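Long-range contacts in hypothetical protein DR_0824 (PDB 2IMR), which deaminates aminodeoxyfutalosine to futalosine in menaquinone biosynthesis, using one zinc ion per subunit, and acts more weakly on adenosine and related nucleosides: residues G150-A155 and T171-V176; N97-L102 and P236-V241. All blocks are in the same frame, centred on the assembly; numbering follows the deposited sequence.

Contact 1 (G150-A155 and T171-V176)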
loop_
_atom_site.group_PDB
_atom_site.type_symbol
_atom_site.label_atom_id
_atom_site.label_comp_id
_atom_site.label_asym_id
_atom_site.label_seq_id
_atom_site.Cartn_x
_atom_site.Cartn_y
_atom_site.Cartn_z
ATOM N N GLY A 150 -1.039 1.619 -6.162
ATOM C CA GLY A 150 -2.248 1.055 -5.592
ATOM C C GLY A 150 -2.937 2.286 -5.033
ATOM O O GLY A 150 -2.631 2.728 -3.927
ATOM N N ASP A 151 -3.852 2.858 -5.807
ATOM C CA ASP A 151 -4.527 4.079 -5.389
ATOM C C ASP A 151 -5.960 3.907 -4.926
ATOM O O ASP A 151 -6.768 3.254 -5.585
ATOM C CB ASP A 151 -4.497 5.107 -6.528
ATOM C CG ASP A 151 -5.150 6.420 -6.143
ATOM O OD1 ASP A 151 -4.781 6.960 -5.087
ATOM O OD2 ASP A 151 -6.024 6.918 -6.893
ATOM N N ILE A 152 -6.265 4.503 -3.780
ATOM C CA ILE A 152 -7.606 4.459 -3.233
ATOM C C ILE A 152 -8.303 5.698 -3.786
ATOM O O ILE A 152 -7.811 6.817 -3.622
ATOM C CB ILE A 152 -7.594 4.522 -1.696
ATOM C CG1 ILE A 152 -6.720 3.394 -1.132
ATOM C CG2 ILE A 152 -9.025 4.423 -1.160
ATOM C CD1 ILE A 152 -7.089 2.004 -1.638
ATOM N N VAL A 153 -9.442 5.491 -4.440
ATOM C CA VAL A 153 -10.203 6.577 -5.050
ATOM C C VAL A 153 -11.516 6.845 -4.330
ATOM O O VAL A 153 -12.255 5.913 -4.000
ATOM C CB VAL A 153 -10.546 6.253 -6.531
ATOM C CG1 VAL A 153 -11.320 7.406 -7.151
ATOM C CG2 VAL A 153 -9.281 5.976 -7.317
ATOM N N TRP A 154 -11.811 8.121 -4.103
ATOM C CA TRP A 154 -13.049 8.507 -3.441
ATOM C C TRP A 154 -14.085 9.052 -4.421
ATOM O O TRP A 154 -15.163 8.477 -4.585
ATOM C CB TRP A 154 -12.786 9.564 -2.364
ATOM C CG TRP A 154 -14.061 10.079 -1.738
ATOM C CD1 TRP A 154 -14.845 11.108 -2.188
ATOM C CD2 TRP A 154 -14.732 9.531 -0.598
ATOM N NE1 TRP A 154 -15.967 11.230 -1.394
ATOM C CE2 TRP A 154 -15.921 10.275 -0.411
ATOM C CE3 TRP A 154 -14.445 8.482 0.285
ATOM C CZ2 TRP A 154 -16.823 10.002 0.624
ATOM C CZ3 TRP A 154 -15.342 8.210 1.316
ATOM C CH2 TRP A 154 -16.516 8.968 1.475
ATOM N N ALA A 155 -13.761 10.162 -5.073
ATOM C CA ALA A 155 -14.701 10.780 -6.006
ATOM C C ALA A 155 -14.826 10.035 -7.327
ATOM O O ALA A 155 -13.833 9.752 -7.983
ATOM C CB ALA A 155 -14.297 12.237 -6.270
ATOM N N THR A 171 -3.448 -0.658 -9.714
ATOM C CA THR A 171 -4.858 -0.835 -9.407
ATOM C C THR A 171 -5.471 0.421 -8.799
ATOM O O THR A 171 -4.850 1.079 -7.966
ATOM C CB THR A 171 -5.062 -1.979 -8.393
ATOM O OG1 THR A 171 -4.500 -3.187 -8.919
ATOM C CG2 THR A 171 -6.544 -2.181 -8.102
ATOM N N LEU A 172 -6.690 0.739 -9.222
ATOM C CA LEU A 172 -7.428 1.886 -8.693
ATOM C C LEU A 172 -8.595 1.300 -7.904
ATOM O O LEU A 172 -9.526 0.743 -8.492
ATOM C CB LEU A 172 -7.970 2.760 -9.830
ATOM C CG LEU A 172 -6.928 3.300 -10.812
ATOM C CD1 LEU A 172 -7.626 4.122 -11.891
ATOM C CD2 LEU A 172 -5.901 4.141 -10.061
ATOM N N TYR A 173 -8.529 1.413 -6.579
ATOM C CA TYR A 173 -9.557 0.885 -5.686
ATOM C C TYR A 173 -10.614 1.936 -5.335
ATOM O O TYR A 173 -10.284 2.994 -4.791
ATOM C CB TYR A 173 -8.916 0.401 -4.383
ATOM C CG TYR A 173 -7.787 -0.597 -4.536
ATOM C CD1 TYR A 173 -8.021 -1.971 -4.455
ATOM C CD2 TYR A 173 -6.470 -0.161 -4.698
ATOM C CE1 TYR A 173 -6.971 -2.882 -4.521
ATOM C CE2 TYR A 173 -5.415 -1.059 -4.768
ATOM C CZ TYR A 173 -5.667 -2.416 -4.675
ATOM O OH TYR A 173 -4.612 -3.295 -4.712
ATOM N N PHE A 174 -11.878 1.631 -5.620
ATOM C CA PHE A 174 -12.977 2.550 -5.320
ATOM C C PHE A 174 -13.322 2.386 -3.845
ATOM O O PHE A 174 -13.694 1.304 -3.407
ATOM C CB PHE A 174 -14.195 2.228 -6.197
ATOM C CG PHE A 174 -15.316 3.228 -6.083
ATOM C CD1 PHE A 174 -15.054 4.597 -6.124
ATOM C CD2 PHE A 174 -16.638 2.803 -5.977
ATOM C CE1 PHE A 174 -16.093 5.528 -6.060
ATOM C CE2 PHE A 174 -17.688 3.725 -5.911
ATOM C CZ PHE A 174 -17.415 5.091 -5.954
ATOM N N GLU A 175 -13.201 3.462 -3.076
ATOM C CA GLU A 175 -13.468 3.375 -1.644
ATOM C C GLU A 175 -14.947 3.437 -1.284
ATOM O O GLU A 175 -15.688 4.257 -1.811
ATOM C CB GLU A 175 -12.709 4.480 -0.906
ATOM C CG GLU A 175 -12.528 4.210 0.574
ATOM C CD GLU A 175 -11.589 5.200 1.231
ATOM O OE1 GLU A 175 -11.918 6.402 1.261
ATOM O OE2 GLU A 175 -10.523 4.774 1.713
ATOM N N VAL A 176 -15.368 2.547 -0.388
ATOM C CA VAL A 176 -16.756 2.510 0.064
ATOM C C VAL A 176 -16.768 2.680 1.578
ATOM O O VAL A 176 -16.006 2.031 2.288
ATOM C CB VAL A 176 -17.435 1.184 -0.310
ATOM C CG1 VAL A 176 -18.873 1.169 0.217
ATOM C CG2 VAL A 176 -17.423 1.013 -1.820
#

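Contact 2 (N97-L102 and P236-V241). With ZN (zinc ion), chain B.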
loop_
_atom_site.group_PDB
_atom_site.type_symbol
_atom_site.label_atom_id
_atom_site.label_comp_id
_atom_site.label_asym_id
_atom_site.label_seq_id
_atom_site.Cartn_x
_atom_site.Cartn_y
_atom_site.Cartn_z
ATOM N N ASN A 97 4.263 2.012 -5.440
ATOM C CA ASN A 97 3.652 2.672 -4.295
ATOM C C ASN A 97 2.344 1.920 -4.171
ATOM O O ASN A 97 1.347 2.278 -4.810
ATOM C CB ASN A 97 3.375 4.146 -4.578
ATOM C CG ASN A 97 2.970 4.900 -3.327
ATOM O OD1 ASN A 97 2.433 4.311 -2.388
ATOM N ND2 ASN A 97 3.209 6.204 -3.314
ATOM N N ALA A 98 2.366 0.874 -3.351
ATOM C CA ALA A 98 1.225 -0.018 -3.161
ATOM C C ALA A 98 0.013 0.537 -2.433
ATOM O O ALA A 98 -1.028 -0.120 -2.377
ATOM C CB ALA A 98 1.698 -1.307 -2.480
ATOM N N HIS A 99 0.140 1.724 -1.854
ATOM C CA HIS A 99 -1.002 2.322 -1.181
ATOM C C HIS A 99 -0.874 3.822 -1.005
ATOM O O HIS A 99 0.040 4.309 -0.338
ATOM C CB HIS A 99 -1.237 1.703 0.202
ATOM C CG HIS A 99 -2.476 2.214 0.877
ATOM N ND1 HIS A 99 -3.729 1.700 0.620
ATOM C CD2 HIS A 99 -2.660 3.241 1.741
ATOM C CE1 HIS A 99 -4.633 2.387 1.298
ATOM N NE2 HIS A 99 -4.010 3.330 1.984
ATOM N N THR A 100 -1.805 4.546 -1.614
ATOM C CA THR A 100 -1.863 5.990 -1.479
ATOM C C THR A 100 -3.276 6.445 -1.818
ATOM O O THR A 100 -4.120 5.643 -2.238
ATOM C CB THR A 100 -0.848 6.709 -2.414
ATOM O OG1 THR A 100 -0.861 8.116 -2.133
ATOM C CG2 THR A 100 -1.203 6.488 -3.875
ATOM N N HIS A 101 -3.541 7.726 -1.593
ATOM C CA HIS A 101 -4.829 8.321 -1.923
ATOM C C HIS A 101 -4.472 9.584 -2.702
ATOM O O HIS A 101 -3.880 10.502 -2.129
ATOM C CB HIS A 101 -5.604 8.741 -0.667
ATOM C CG HIS A 101 -6.048 7.606 0.203
ATOM N ND1 HIS A 101 -7.380 7.334 0.442
ATOM C CD2 HIS A 101 -5.345 6.725 0.956
ATOM C CE1 HIS A 101 -7.479 6.340 1.307
ATOM N NE2 HIS A 101 -6.258 5.952 1.635
ATOM N N LEU A 102 -4.798 9.630 -3.992
ATOM C CA LEU A 102 -4.503 10.817 -4.795
ATOM C C LEU A 102 -5.625 11.840 -4.627
ATOM O O LEU A 102 -5.458 13.022 -4.941
ATOM C CB LEU A 102 -4.321 10.451 -6.274
ATOM C CG LEU A 102 -3.147 9.503 -6.547
ATOM C CD1 LEU A 102 -2.925 9.393 -8.044
ATOM C CD2 LEU A 102 -1.876 10.033 -5.877
ATOM N N PRO A 236 -9.554 -6.929 -7.141
ATOM C CA PRO A 236 -8.654 -6.871 -5.989
ATOM C C PRO A 236 -9.258 -6.026 -4.870
ATOM O O PRO A 236 -10.056 -5.116 -5.121
ATOM C CB PRO A 236 -7.374 -6.269 -6.575
ATOM C CG PRO A 236 -7.863 -5.457 -7.722
ATOM C CD PRO A 236 -8.919 -6.351 -8.336
ATOM N N LEU A 237 -8.894 -6.349 -3.634
ATOM C CA LEU A 237 -9.402 -5.638 -2.468
ATOM C C LEU A 237 -8.288 -5.072 -1.601
ATOM O O LEU A 237 -7.194 -5.625 -1.540
ATOM C CB LEU A 237 -10.225 -6.585 -1.581
ATOM C CG LEU A 237 -11.617 -7.079 -1.976
ATOM C CD1 LEU A 237 -11.975 -8.291 -1.117
ATOM C CD2 LEU A 237 -12.639 -5.973 -1.788
ATOM N N GLN A 238 -8.582 -3.953 -0.947
ATOM C CA GLN A 238 -7.666 -3.331 0.008
ATOM C C GLN A 238 -8.548 -2.793 1.125
ATOM O O GLN A 238 -9.536 -2.096 0.868
ATOM C CB GLN A 238 -6.835 -2.200 -0.613
ATOM C CG GLN A 238 -5.413 -2.640 -0.968
ATOM C CD GLN A 238 -4.466 -1.478 -1.256
ATOM O OE1 GLN A 238 -4.475 -0.467 -0.557
ATOM N NE2 GLN A 238 -3.624 -1.636 -2.273
ATOM N N ILE A 239 -8.207 -3.153 2.357
ATOM C CA ILE A 239 -8.951 -2.723 3.540
ATOM C C ILE A 239 -7.940 -2.166 4.551
ATOM O O ILE A 239 -6.911 -2.794 4.800
ATOM C CB ILE A 239 -9.682 -3.923 4.219
ATOM C CG1 ILE A 239 -10.531 -4.679 3.195
ATOM C CG2 ILE A 239 -10.564 -3.422 5.370
ATOM C CD1 ILE A 239 -11.130 -5.968 3.734
ATOM N N HIS A 240 -8.213 -0.985 5.106
ATOM C CA HIS A 240 -7.324 -0.416 6.124
ATOM C C HIS A 240 -7.681 -1.143 7.409
ATOM O O HIS A 240 -8.830 -1.093 7.836
ATOM C CB HIS A 240 -7.586 1.074 6.348
ATOM C CG HIS A 240 -7.419 1.920 5.127
ATOM N ND1 HIS A 240 -8.462 2.206 4.272
ATOM C CD2 HIS A 240 -6.341 2.579 4.638
ATOM C CE1 HIS A 240 -8.035 3.008 3.313
ATOM N NE2 HIS A 240 -6.752 3.250 3.513
ATOM N N VAL A 241 -6.712 -1.795 8.044
ATOM C CA VAL A 241 -7.020 -2.539 9.261
ATOM C C VAL A 241 -6.030 -2.329 10.400
ATOM O O VAL A 241 -4.817 -2.360 10.189
ATOM C CB VAL A 241 -7.103 -4.056 8.962
ATOM C CG1 VAL A 241 -7.485 -4.828 10.223
ATOM C CG2 VAL A 241 -8.118 -4.304 7.854
HETATM ZN ZN ZN B . -5.334 4.674 2.976
HETATM O O HOH W 1 -4.354 5.082 4.420
#

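Contact 1 (G150-A155 and T171-V176)
Ile152 meets Tyr173 and Glu175 with separate branches: CD1 of Ile152 rests on Tyr173 CB at 3.7 Å, while CG2 of Ile152 touches Glu175 OE2 at 3.3 Å. The split follows from the first torsion, which sets CG1 beside the backbone N (chi1 -56°) and turns CG2 to the carbonyl side. The Tyr173 ring has its CE2 edge 3.9 Å from Gly150 CA, and Thr171 CG2 of its own strand lies over the ring centre. Replacing Tyr173 with alanine would probably open a gap beside Gly150, leaving Thr171 CG2 without the ring it covers and Ile152 CD1 without one of its neighbours. At the far end, Glu175 OE1 reaches the Trp154 ring edge at CE3 (3.4 Å), in the indole plane, the carboxylate steeply turned against it. Glu175, predicted to bind substrate, also touches His213. These strands are neighbours in the parallel barrel sheet, joined through helix 156-163 as a beta-alpha-beta unit. Four backbone bonds fix the register, from Asp151 N to Thr171 O (3.0 Å) through to Glu175 N to Val153 O (2.8 Å). On the other face Asp151 CB meets Leu172 CD2, and Leu172 packs against the helix. Farther out, Asp151 OD1 accepts from Leu102 N, and Trp198 meets Phe174 edge-to-face.

Contact 2 (N97-L102 and P236-V241)
His99, His101 and His240 converge on one zinc ion, each through NE2 at 2.1 Å. His99 NE2 comes within 3.1 Å of His240 NE2, a closeness that follows from shared coordination and is not a hydrogen bond. A water at 1.8 Å from the zinc is the fourth ligand. Asp354, also assigned to the zinc site, lies near the His101 side chain.

The rings are turned quite differently. His99 stands nearly perpendicular to His240, their planes 85° apart, whereas His101 and His240 come from opposite directions and meet rim to rim with planes 20° apart. His99 gets its NE2 to the metal with CG anti to the backbone N (chi1 -175°). This His-X-His pair at the end of the first barrel strand, joined by a histidine of a later strand, belongs to the metal-binding pattern of the amidohydrolase TIM barrel.

Hydrogen bonds hold two of the imidazoles, His99 and His240, from the edge away from the metal. His99 ND1 donates to Gln238 OE1 at 2.6 Å, the acceptor lying close to the imidazole plane, which fixes the ring's rotation and presents NE2 to the zinc. The same amide also donates, from Gln238 NE2 to Ala98 O at 3.0 Å, the carbonyl lying somewhat out of the amide plane, so one glutamine grips both the zinc ligand His99 and the backbone carbonyl of Ala98, the residue just before it. This amide is thus a second-shell group. His240 is held in a similar way, its ND1 hydrogen-bonded to the backbone O of His213.

In the fold
From the N terminus the chain first passes through the small mixed sheet formed by strands within 38-86, then enters the barrel at 97-102. Contact 2 closes a long loop here, spanning the 133 residues up to 236-241, and contact 1 lies nested inside it, closing a short loop of a single helix between 150-155 and 171-176. The two also touch directly: strand 149-153 neighbours strand 100-101, with Gly150 N probably bonded to Asn97 O and Ile152 N to Thr100 O, while Ile152 packs on His99. Contact 1 thus builds the sheet wall beside the zinc, and contact 2 ties that sheet through the metal to the one beginning at 238-241.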